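Local coordinates for protein lipocalin allergen (Canis lupus familiaris, PDB 4ODD) that probably binds small molecules inside a lipocalin beta-barrel and acts as a dog dander allergen, at residues Y37-N42 with D150-P155. Numbering follows the deposited sequence.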
loop_
_atom_site.group_PDB
_atom_site.type_symbol
_atom_site.label_atom_id
_atom_site.label_comp_id
_atom_site.label_asym_id
_atom_site.label_seq_id
_atom_site.Cartn_x
_atom_site.Cartn_y
_atom_site.Cartn_z
ATOM N N TYR A 37 -4.950 1.658 6.088
ATOM C CA TYR A 37 -4.628 3.030 6.440
ATOM C C TYR A 37 -3.212 3.065 6.944
ATOM O O TYR A 37 -2.912 2.619 8.054
ATOM C CB TYR A 37 -5.606 3.577 7.473
ATOM C CG TYR A 37 -7.007 3.683 6.916
ATOM C CD1 TYR A 37 -7.385 4.781 6.137
ATOM C CD2 TYR A 37 -7.952 2.685 7.153
ATOM C CE1 TYR A 37 -8.676 4.893 5.622
ATOM C CE2 TYR A 37 -9.234 2.793 6.647
ATOM C CZ TYR A 37 -9.588 3.891 5.880
ATOM O OH TYR A 37 -10.865 3.968 5.382
ATOM N N LEU A 38 -2.328 3.568 6.101
ATOM C CA LEU A 38 -0.932 3.657 6.474
ATOM C C LEU A 38 -0.683 4.619 7.598
ATOM O O LEU A 38 -1.366 5.643 7.734
ATOM C CB LEU A 38 -0.070 3.996 5.271
ATOM C CG LEU A 38 0.532 2.624 4.959
ATOM C CD1 LEU A 38 0.341 2.240 3.497
ATOM C CD2 LEU A 38 1.995 2.525 5.418
ATOM N N ARG A 39 0.290 4.261 8.422
ATOM C CA ARG A 39 0.799 5.184 9.423
ATOM C C ARG A 39 2.248 5.485 9.104
ATOM O O ARG A 39 2.659 6.647 9.100
ATOM C CB ARG A 39 0.650 4.619 10.832
ATOM C CG ARG A 39 -0.809 4.618 11.324
ATOM C CD ARG A 39 -1.366 6.038 11.399
ATOM N NE ARG A 39 -2.746 6.077 11.851
ATOM C CZ ARG A 39 -3.791 6.222 11.045
ATOM N NH1 ARG A 39 -3.615 6.336 9.738
ATOM N NH2 ARG A 39 -5.016 6.247 11.544
ATOM N N GLY A 40 3.028 4.446 8.811
ATOM C CA GLY A 40 4.413 4.673 8.459
ATOM C C GLY A 40 5.143 3.468 7.922
ATOM O O GLY A 40 4.681 2.333 8.014
ATOM N N ILE A 41 6.305 3.725 7.346
ATOM C CA ILE A 41 7.165 2.659 6.877
ATOM C C ILE A 41 8.588 2.801 7.398
ATOM O O ILE A 41 9.143 3.906 7.446
ATOM C CB ILE A 41 7.198 2.645 5.361
ATOM C CG1 ILE A 41 5.807 2.304 4.834
ATOM C CG2 ILE A 41 8.245 1.661 4.872
ATOM C CD1 ILE A 41 5.618 2.624 3.365
ATOM N N ASN A 42 9.172 1.669 7.782
ATOM C CA ASN A 42 10.536 1.635 8.297
ATOM C C ASN A 42 11.395 0.746 7.436
ATOM O O ASN A 42 11.095 -0.431 7.275
ATOM C CB ASN A 42 10.557 1.096 9.721
ATOM C CG ASN A 42 9.512 1.725 10.586
ATOM O OD1 ASN A 42 8.320 1.434 10.450
ATOM N ND2 ASN A 42 9.942 2.595 11.488
ATOM N N ASP A 150 -10.268 10.500 3.223
ATOM C CA ASP A 150 -11.207 11.198 4.106
ATOM C C ASP A 150 -11.970 10.298 5.081
ATOM O O ASP A 150 -12.902 10.754 5.753
ATOM C CB ASP A 150 -12.213 11.997 3.277
ATOM C CG ASP A 150 -13.055 11.107 2.375
ATOM O OD1 ASP A 150 -12.960 9.861 2.513
ATOM O OD2 ASP A 150 -13.797 11.657 1.530
ATOM N N THR A 151 -11.589 9.028 5.146
ATOM C CA THR A 151 -12.239 8.081 6.048
ATOM C C THR A 151 -11.273 7.501 7.075
ATOM O O THR A 151 -11.568 6.477 7.716
ATOM C CB THR A 151 -12.918 6.932 5.283
ATOM O OG1 THR A 151 -12.008 6.369 4.325
ATOM C CG2 THR A 151 -14.128 7.459 4.547
ATOM N N ASP A 152 -10.124 8.156 7.228
ATOM C CA ASP A 152 -9.119 7.680 8.161
ATOM C C ASP A 152 -9.443 8.159 9.562
ATOM O O ASP A 152 -8.887 9.146 10.026
ATOM C CB ASP A 152 -7.724 8.142 7.755
ATOM C CG ASP A 152 -6.632 7.353 8.451
ATOM O OD1 ASP A 152 -6.985 6.545 9.355
ATOM O OD2 ASP A 152 -5.435 7.550 8.098
ATOM N N ASN A 153 -10.336 7.441 10.231
ATOM C CA ASN A 153 -10.775 7.823 11.557
ATOM C C ASN A 153 -10.060 7.042 12.648
ATOM O O ASN A 153 -10.470 7.072 13.809
ATOM C CB ASN A 153 -12.292 7.635 11.683
ATOM C CG ASN A 153 -12.720 6.179 11.523
ATOM O OD1 ASN A 153 -12.663 5.393 12.468
ATOM N ND2 ASN A 153 -13.152 5.820 10.324
ATOM N N CYS A 154 -8.996 6.339 12.278
ATOM C CA CYS A 154 -8.254 5.537 13.245
ATOM C C CYS A 154 -7.205 6.366 13.995
ATOM O O CYS A 154 -6.809 7.436 13.526
ATOM C CB CYS A 154 -7.622 4.323 12.559
ATOM S SG CYS A 154 -8.831 3.100 12.009
ATOM N N PRO A 155 -6.755 5.872 15.164
ATOM C CA PRO A 155 -5.841 6.623 16.037
ATOM C C PRO A 155 -4.627 7.153 15.292
ATOM O O PRO A 155 -4.036 6.424 14.507
ATOM C CB PRO A 155 -5.396 5.570 17.056
ATOM C CG PRO A 155 -6.538 4.618 17.117
ATOM C CD PRO A 155 -7.035 4.527 15.703
#
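Arg39 and Asp152 meet head-on: the guanidinium offers its two terminal nitrogens, one to each carboxylate oxygen, in a bidentate salt bridge. NH1 of Arg39 lies 2.7 Å from OD2 of Asp152, on the syn lone pair, while NH2 of Arg39 reaches OD1 of Asp152 at 3.0 Å along a nearly straight bond (165°). The two planes are 38° apart, so the fork is twisted rather than flat. A bend midway along its chain turns the arginine back along its strand, where NH1 also bonds to Leu38 O at 3.1 Å. On the remaining side, NE and NH2 of Arg39 both grip Pro155 O, at 3.0 and 3.1 Å, from one face of that carbonyl.

The Asp152 side chain runs antiparallel to that of Tyr37, its CG 3.5 Å from CD1 of Tyr37 and its carboxylate inclined 27° to the ring. Beyond it the phenol ends in a hydrogen bond of 2.9 Å between Tyr37 OH and Thr151 OG1, the latter in the plane of the ring.

The contact thus straps the C-terminal tail across strand 36-44 of the lipocalin barrel, alongside the Cys154-Cys62 disulfide. It exemplifies how one arginine can tie two chain segments by spending every N-H on carboxylate and carbonyl acceptors: all five guanidinium N-H groups are engaged, which fixes its rotation, and its positive charge is probably well balanced by Asp152.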